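Local coordinates for protein exopolygalacturonase (Yersinia enterocolitica, PDB 2UVF) that probably hydrolyses the pectin backbone polygalacturonate from its chain end, as a family 28 exopolygalacturonase with a right-handed parallel beta-helix, at residues 287-299 and 370-382. Sequence-based numbering, arbitrary orientation.
With NI (nickel (II) ion), chain K; ADA (alpha-D-galactopyranuronic acid), chain C; SO4 (sulfate ion), chain G; SO4 (sulfate ion), chain I.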
loop_
_atom_site.group_PDB
_atom_site.type_symbol
_atom_site.label_atom_id
_atom_site.label_comp_id
_atom_site.label_asym_id
_atom_site.label_seq_id
_atom_site.Cartn_x
_atom_site.Cartn_y
_atom_site.Cartn_z
ATOM N N GLY A 287 6.137 10.040 -20.073
ATOM C CA GLY A 287 6.250 9.477 -21.410
ATOM C C GLY A 287 6.637 8.014 -21.398
ATOM O O GLY A 287 7.124 7.496 -22.382
ATOM N N ARG A 288 6.443 7.349 -20.262
ATOM C CA ARG A 288 6.735 5.918 -20.135
ATOM C C ARG A 288 5.467 5.153 -20.475
ATOM O O ARG A 288 4.378 5.719 -20.435
ATOM C CB ARG A 288 7.221 5.595 -18.722
ATOM C CG ARG A 288 8.514 6.337 -18.339
ATOM C CD ARG A 288 9.104 5.716 -17.128
ATOM N NE ARG A 288 10.208 6.503 -16.630
ATOM C CZ ARG A 288 10.781 6.307 -15.446
ATOM N NH1 ARG A 288 10.328 5.344 -14.653
ATOM N NH2 ARG A 288 11.804 7.063 -15.061
ATOM N N SER A 289 5.598 3.891 -20.855
ATOM C CA SER A 289 4.419 3.084 -21.183
ATOM C C SER A 289 3.823 2.435 -19.918
ATOM O O SER A 289 4.558 1.858 -19.109
ATOM C CB SER A 289 4.795 2.010 -22.195
ATOM O OG SER A 289 5.198 0.827 -21.522
ATOM N N LEU A 290 2.505 2.570 -19.745
ATOM C CA LEU A 290 1.756 1.822 -18.718
ATOM C C LEU A 290 0.807 0.811 -19.340
ATOM O O LEU A 290 0.054 1.176 -20.251
ATOM C CB LEU A 290 0.906 2.773 -17.883
ATOM C CG LEU A 290 1.592 3.579 -16.810
ATOM C CD1 LEU A 290 0.569 4.520 -16.237
ATOM C CD2 LEU A 290 2.157 2.650 -15.742
ATOM N N PRO A 291 0.801 -0.451 -18.824
ATOM C CA PRO A 291 -0.215 -1.424 -19.245
ATOM C C PRO A 291 -1.588 -1.080 -18.704
ATOM O O PRO A 291 -1.699 -0.561 -17.582
ATOM C CB PRO A 291 0.263 -2.749 -18.621
ATOM C CG PRO A 291 1.008 -2.333 -17.397
ATOM C CD PRO A 291 1.739 -1.044 -17.843
ATOM N N GLN A 292 -2.621 -1.369 -19.492
ATOM C CA GLN A 292 -3.994 -1.118 -19.089
ATOM C C GLN A 292 -4.766 -2.435 -19.155
ATOM O O GLN A 292 -4.793 -3.073 -20.194
ATOM C CB GLN A 292 -4.630 -0.079 -20.019
ATOM C CG GLN A 292 -3.828 1.236 -20.109
ATOM C CD GLN A 292 -4.125 2.153 -18.951
ATOM O OE1 GLN A 292 -3.407 2.173 -17.935
ATOM N NE2 GLN A 292 -5.189 2.912 -19.080
ATOM N N TYR A 293 -5.376 -2.830 -18.040
ATOM C CA TYR A 293 -6.101 -4.086 -17.943
ATOM C C TYR A 293 -7.593 -3.802 -17.936
ATOM O O TYR A 293 -8.045 -2.767 -17.409
ATOM C CB TYR A 293 -5.631 -4.876 -16.719
ATOM C CG TYR A 293 -4.159 -5.220 -16.801
ATOM C CD1 TYR A 293 -3.706 -6.193 -17.707
ATOM C CD2 TYR A 293 -3.209 -4.541 -16.020
ATOM C CE1 TYR A 293 -2.363 -6.495 -17.825
ATOM C CE2 TYR A 293 -1.839 -4.846 -16.116
ATOM C CZ TYR A 293 -1.426 -5.820 -17.025
ATOM O OH TYR A 293 -0.093 -6.154 -17.127
ATOM N N VAL A 294 -8.357 -4.688 -18.582
ATOM C CA VAL A 294 -9.796 -4.457 -18.751
ATOM C C VAL A 294 -10.498 -4.323 -17.391
ATOM O O VAL A 294 -10.185 -5.078 -16.445
ATOM C CB VAL A 294 -10.468 -5.572 -19.648
ATOM C CG1 VAL A 294 -10.461 -6.928 -18.957
ATOM C CG2 VAL A 294 -11.892 -5.173 -20.060
ATOM N N ALA A 295 -11.421 -3.360 -17.307
ATOM C CA ALA A 295 -12.296 -3.187 -16.137
ATOM C C ALA A 295 -13.585 -3.996 -16.241
ATOM O O ALA A 295 -14.485 -3.690 -17.038
ATOM C CB ALA A 295 -12.597 -1.690 -15.861
ATOM N N SER A 296 -13.678 -5.028 -15.409
ATOM C CA SER A 296 -14.741 -6.028 -15.549
ATOM C C SER A 296 -15.704 -6.047 -14.365
ATOM O O SER A 296 -15.518 -5.310 -13.396
ATOM C CB SER A 296 -14.112 -7.403 -15.747
ATOM O OG SER A 296 -15.064 -8.364 -16.175
ATOM N N LYS A 297 -16.735 -6.889 -14.464
ATOM C CA LYS A 297 -17.628 -7.204 -13.334
ATOM C C LYS A 297 -18.015 -8.696 -13.320
ATOM O O LYS A 297 -17.550 -9.467 -14.169
ATOM C CB LYS A 297 -18.848 -6.270 -13.305
ATOM C CG LYS A 297 -19.662 -6.266 -14.564
ATOM C CD LYS A 297 -20.610 -5.110 -14.601
ATOM C CE LYS A 297 -21.216 -5.020 -15.993
ATOM N NZ LYS A 297 -22.213 -3.937 -16.121
ATOM N N ASN A 298 -18.832 -9.133 -12.363
ATOM C CA ASN A 298 -19.087 -10.578 -12.301
ATOM C C ASN A 298 -19.752 -11.136 -13.544
ATOM O O ASN A 298 -19.399 -12.215 -13.983
ATOM C CB ASN A 298 -19.696 -11.096 -10.966
ATOM C CG ASN A 298 -20.960 -10.383 -10.529
ATOM O OD1 ASN A 298 -21.780 -9.967 -11.326
ATOM N ND2 ASN A 298 -21.131 -10.290 -9.232
ATOM N N SER A 299 -20.624 -10.341 -14.158
ATOM C CA SER A 299 -21.398 -10.744 -15.329
ATOM C C SER A 299 -20.641 -10.629 -16.649
ATOM O O SER A 299 -21.131 -11.102 -17.677
ATOM C CB SER A 299 -22.675 -9.913 -15.408
ATOM O OG SER A 299 -22.382 -8.537 -15.605
ATOM N N LEU A 370 8.453 -0.830 -5.001
ATOM C CA LEU A 370 7.681 -1.703 -5.876
ATOM C C LEU A 370 6.979 -0.840 -6.919
ATOM O O LEU A 370 6.713 0.342 -6.695
ATOM C CB LEU A 370 6.671 -2.546 -5.080
ATOM C CG LEU A 370 7.100 -3.235 -3.769
ATOM C CD1 LEU A 370 5.882 -3.960 -3.112
ATOM C CD2 LEU A 370 8.218 -4.215 -3.966
ATOM N N ILE A 371 6.713 -1.428 -8.074
ATOM C CA ILE A 371 6.004 -0.741 -9.134
ATOM C C ILE A 371 4.717 -1.544 -9.385
ATOM O O ILE A 371 4.787 -2.685 -9.805
ATOM C CB ILE A 371 6.939 -0.594 -10.394
ATOM C CG1 ILE A 371 8.181 0.264 -10.033
ATOM C CG2 ILE A 371 6.199 -0.018 -11.582
ATOM C CD1 ILE A 371 9.409 -0.047 -10.861
ATOM N N HIS A 372 3.555 -0.960 -9.065
ATOM C CA HIS A 372 2.261 -1.633 -9.241
ATOM C C HIS A 372 1.624 -1.088 -10.497
ATOM O O HIS A 372 1.361 0.090 -10.578
ATOM C CB HIS A 372 1.319 -1.397 -8.023
ATOM C CG HIS A 372 2.019 -1.505 -6.708
ATOM N ND1 HIS A 372 2.024 -2.665 -5.962
ATOM C CD2 HIS A 372 2.805 -0.628 -6.044
ATOM C CE1 HIS A 372 2.771 -2.488 -4.883
ATOM N NE2 HIS A 372 3.255 -1.259 -4.907
ATOM N N GLN A 373 1.398 -1.953 -11.475
ATOM C CA GLN A 373 0.787 -1.566 -12.722
ATOM C C GLN A 373 -0.376 -2.533 -13.001
ATOM O O GLN A 373 -0.243 -3.518 -13.750
ATOM C CB GLN A 373 1.833 -1.588 -13.853
ATOM C CG GLN A 373 3.109 -0.724 -13.640
ATOM C CD GLN A 373 4.126 -0.937 -14.765
ATOM O OE1 GLN A 373 4.208 -2.026 -15.343
ATOM N NE2 GLN A 373 4.882 0.095 -15.089
ATOM N N THR A 374 -1.520 -2.243 -12.383
ATOM C CA THR A 374 -2.645 -3.173 -12.360
ATOM C C THR A 374 -3.959 -2.465 -12.655
ATOM O O THR A 374 -5.014 -3.000 -12.364
ATOM C CB THR A 374 -2.760 -3.928 -11.010
ATOM O OG1 THR A 374 -3.152 -3.026 -9.968
ATOM C CG2 THR A 374 -1.429 -4.567 -10.611
ATOM N N TYR A 375 -3.891 -1.261 -13.226
ATOM C CA TYR A 375 -5.077 -0.540 -13.653
ATOM C C TYR A 375 -5.540 -1.230 -14.913
ATOM O O TYR A 375 -4.705 -1.477 -15.789
ATOM C CB TYR A 375 -4.746 0.929 -13.955
ATOM C CG TYR A 375 -5.963 1.748 -14.315
ATOM C CD1 TYR A 375 -6.770 2.283 -13.319
ATOM C CD2 TYR A 375 -6.320 1.978 -15.644
ATOM C CE1 TYR A 375 -7.895 3.005 -13.624
ATOM C CE2 TYR A 375 -7.428 2.732 -15.950
ATOM C CZ TYR A 375 -8.208 3.246 -14.925
ATOM O OH TYR A 375 -9.341 3.987 -15.201
ATOM N N ASP A 376 -6.824 -1.577 -15.030
ATOM C CA ASP A 376 -7.853 -1.370 -14.001
ATOM C C ASP A 376 -8.454 -2.732 -13.589
ATOM O O ASP A 376 -9.654 -2.951 -13.721
ATOM C CB ASP A 376 -8.953 -0.454 -14.555
ATOM C CG ASP A 376 -9.830 0.120 -13.480
ATOM O OD1 ASP A 376 -10.859 0.744 -13.822
ATOM O OD2 ASP A 376 -9.500 -0.046 -12.284
ATOM N N ALA A 377 -7.601 -3.633 -13.114
ATOM C CA ALA A 377 -8.004 -4.968 -12.690
ATOM C C ALA A 377 -8.966 -4.911 -11.490
ATOM O O ALA A 377 -8.611 -4.375 -10.429
ATOM C CB ALA A 377 -6.782 -5.805 -12.386
ATOM N N ASN A 378 -10.188 -5.416 -11.682
ATOM C CA ASN A 378 -11.234 -5.376 -10.634
ATOM C C ASN A 378 -10.752 -6.007 -9.330
ATOM O O ASN A 378 -10.322 -7.168 -9.313
ATOM C CB ASN A 378 -12.528 -6.042 -11.108
ATOM C CG ASN A 378 -13.771 -5.583 -10.316
ATOM O OD1 ASN A 378 -13.814 -4.492 -9.739
ATOM N ND2 ASN A 378 -14.788 -6.423 -10.300
ATOM N N ASN A 379 -10.813 -5.209 -8.263
ATOM C CA ASN A 379 -10.308 -5.536 -6.919
ATOM C C ASN A 379 -8.797 -5.671 -6.831
ATOM O O ASN A 379 -8.270 -6.212 -5.845
ATOM C CB ASN A 379 -10.992 -6.786 -6.357
ATOM C CG ASN A 379 -12.489 -6.708 -6.471
ATOM O OD1 ASN A 379 -13.093 -7.546 -7.129
ATOM N ND2 ASN A 379 -13.097 -5.659 -5.884
ATOM N N GLY A 380 -8.100 -5.170 -7.841
ATOM C CA GLY A 380 -6.652 -5.283 -7.859
ATOM C C GLY A 380 -6.015 -4.161 -7.076
ATOM O O GLY A 380 -5.437 -3.223 -7.677
ATOM N N ASP A 381 -6.128 -4.230 -5.746
ATOM C CA ASP A 381 -5.501 -3.208 -4.897
ATOM C C ASP A 381 -4.002 -3.442 -4.846
ATOM O O ASP A 381 -3.550 -4.546 -5.123
ATOM C CB ASP A 381 -6.152 -3.025 -3.496
ATOM C CG ASP A 381 -6.605 -4.306 -2.865
ATOM O OD1 ASP A 381 -5.970 -5.368 -3.157
ATOM O OD2 ASP A 381 -7.584 -4.238 -2.055
ATOM N N GLY A 382 -3.242 -2.395 -4.530
ATOM C CA GLY A 382 -1.780 -2.478 -4.579
ATOM C C GLY A 382 -1.228 -3.326 -3.447
ATOM O O GLY A 382 -0.667 -4.385 -3.686
HETATM NI NI NI K . -10.252 0.743 -10.472
HETATM C C1 ADA C . -12.291 -2.831 -2.486
HETATM C C2 ADA C . -11.566 -4.178 -2.289
HETATM C C3 ADA C . -12.659 -5.236 -2.017
HETATM C C4 ADA C . -13.163 -4.961 -0.590
HETATM C C5 ADA C . -13.811 -3.565 -0.622
HETATM C C6 ADA C . -14.295 -3.144 0.785
HETATM O O1 ADA C . -13.308 -2.865 -3.530
HETATM O O2 ADA C . -10.727 -4.517 -3.370
HETATM O O3 ADA C . -12.215 -6.598 -2.235
HETATM O O4 ADA C . -12.008 -4.875 0.282
HETATM O O5 ADA C . -12.896 -2.530 -1.190
HETATM O O6B ADA C . -13.461 -2.608 1.559
HETATM O O6A ADA C . -15.499 -3.354 1.079
HETATM S S SO4 G . 6.997 3.209 -13.798
HETATM O O1 SO4 G . 8.203 2.683 -13.153
HETATM O O2 SO4 G . 7.395 3.982 -14.972
HETATM O O3 SO4 G . 6.071 2.157 -14.216
HETATM O O4 SO4 G . 6.302 4.052 -12.837
HETATM S S SO4 I . -16.324 -3.696 -7.038
HETATM O O1 SO4 I . -15.308 -2.912 -7.740
HETATM O O2 SO4 I . -17.630 -3.117 -7.338
HETATM O O3 SO4 I . -16.303 -5.082 -7.505
HETATM O O4 SO4 I . -16.061 -3.666 -5.597
HETATM O O HOH W 1 -1.313 0.159 -14.744
HETATM O O HOH W 2 -11.256 -6.154 -14.477
HETATM O O HOH W 3 -11.422 2.148 -11.702
HETATM O O HOH W 4 -8.240 2.077 -10.545
HETATM O O HOH W 5 -12.236 -0.781 -10.569
#
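Tyr293 and the Tyr375-Asp376 peptide, which is cis, are joined by two backbone hydrogen bonds: Tyr293 N gives one to Tyr375 O (2.7 Å, on a lone pair in the carbonyl plane), and Asp376 N returns one to Tyr293 O (2.9 Å, N-H...O angle 168°). The Tyr293 ring lies along the same backbone, its CE2 edge 3.1 Å from Gln373 O and in plane with that oxygen. Gln373, extended beyond CG, crosses the Pro291 ring at about a right angle: its CB meets Pro291 CG at 3.7 Å, and NE2 reaches Leu290 CD2. Its OE1 is hydrogen-bonded to Arg350; NE2 lies beside a sulfate, probably from the crystallisation liquor, too close for a reliable bond, and Arg288 NH1 binds the same ion. On Tyr375, CG is anti to the backbone N (chi1 -176°), which sets the ring beside the Gln292 side chain with CD2 in contact; Asp376 CB covers one ring face, 3.5 Å above its centre. Asp376 also turns its CG anti to N, and OD2 binds nickel at 2.1 Å, with Gly401 O and three waters as further ligands, while OD1 packs 3.6 Å from Ala295 CB. One water joins Val294 O, Ser296 N and Asn378 N. Asn378 ND2, near Ser296 O at a poor angle, is hydrogen-bonded to Tyr326. The type II turn from Ala377 to Gly380 carries Asn379 and leads on to Asp381, both of the sugar pocket. The contact thus lays strand 289-293, hairpin partner of 280-283, over the beta-helix coil in which 371-373 runs parallel between strands 348-350 and 397-399.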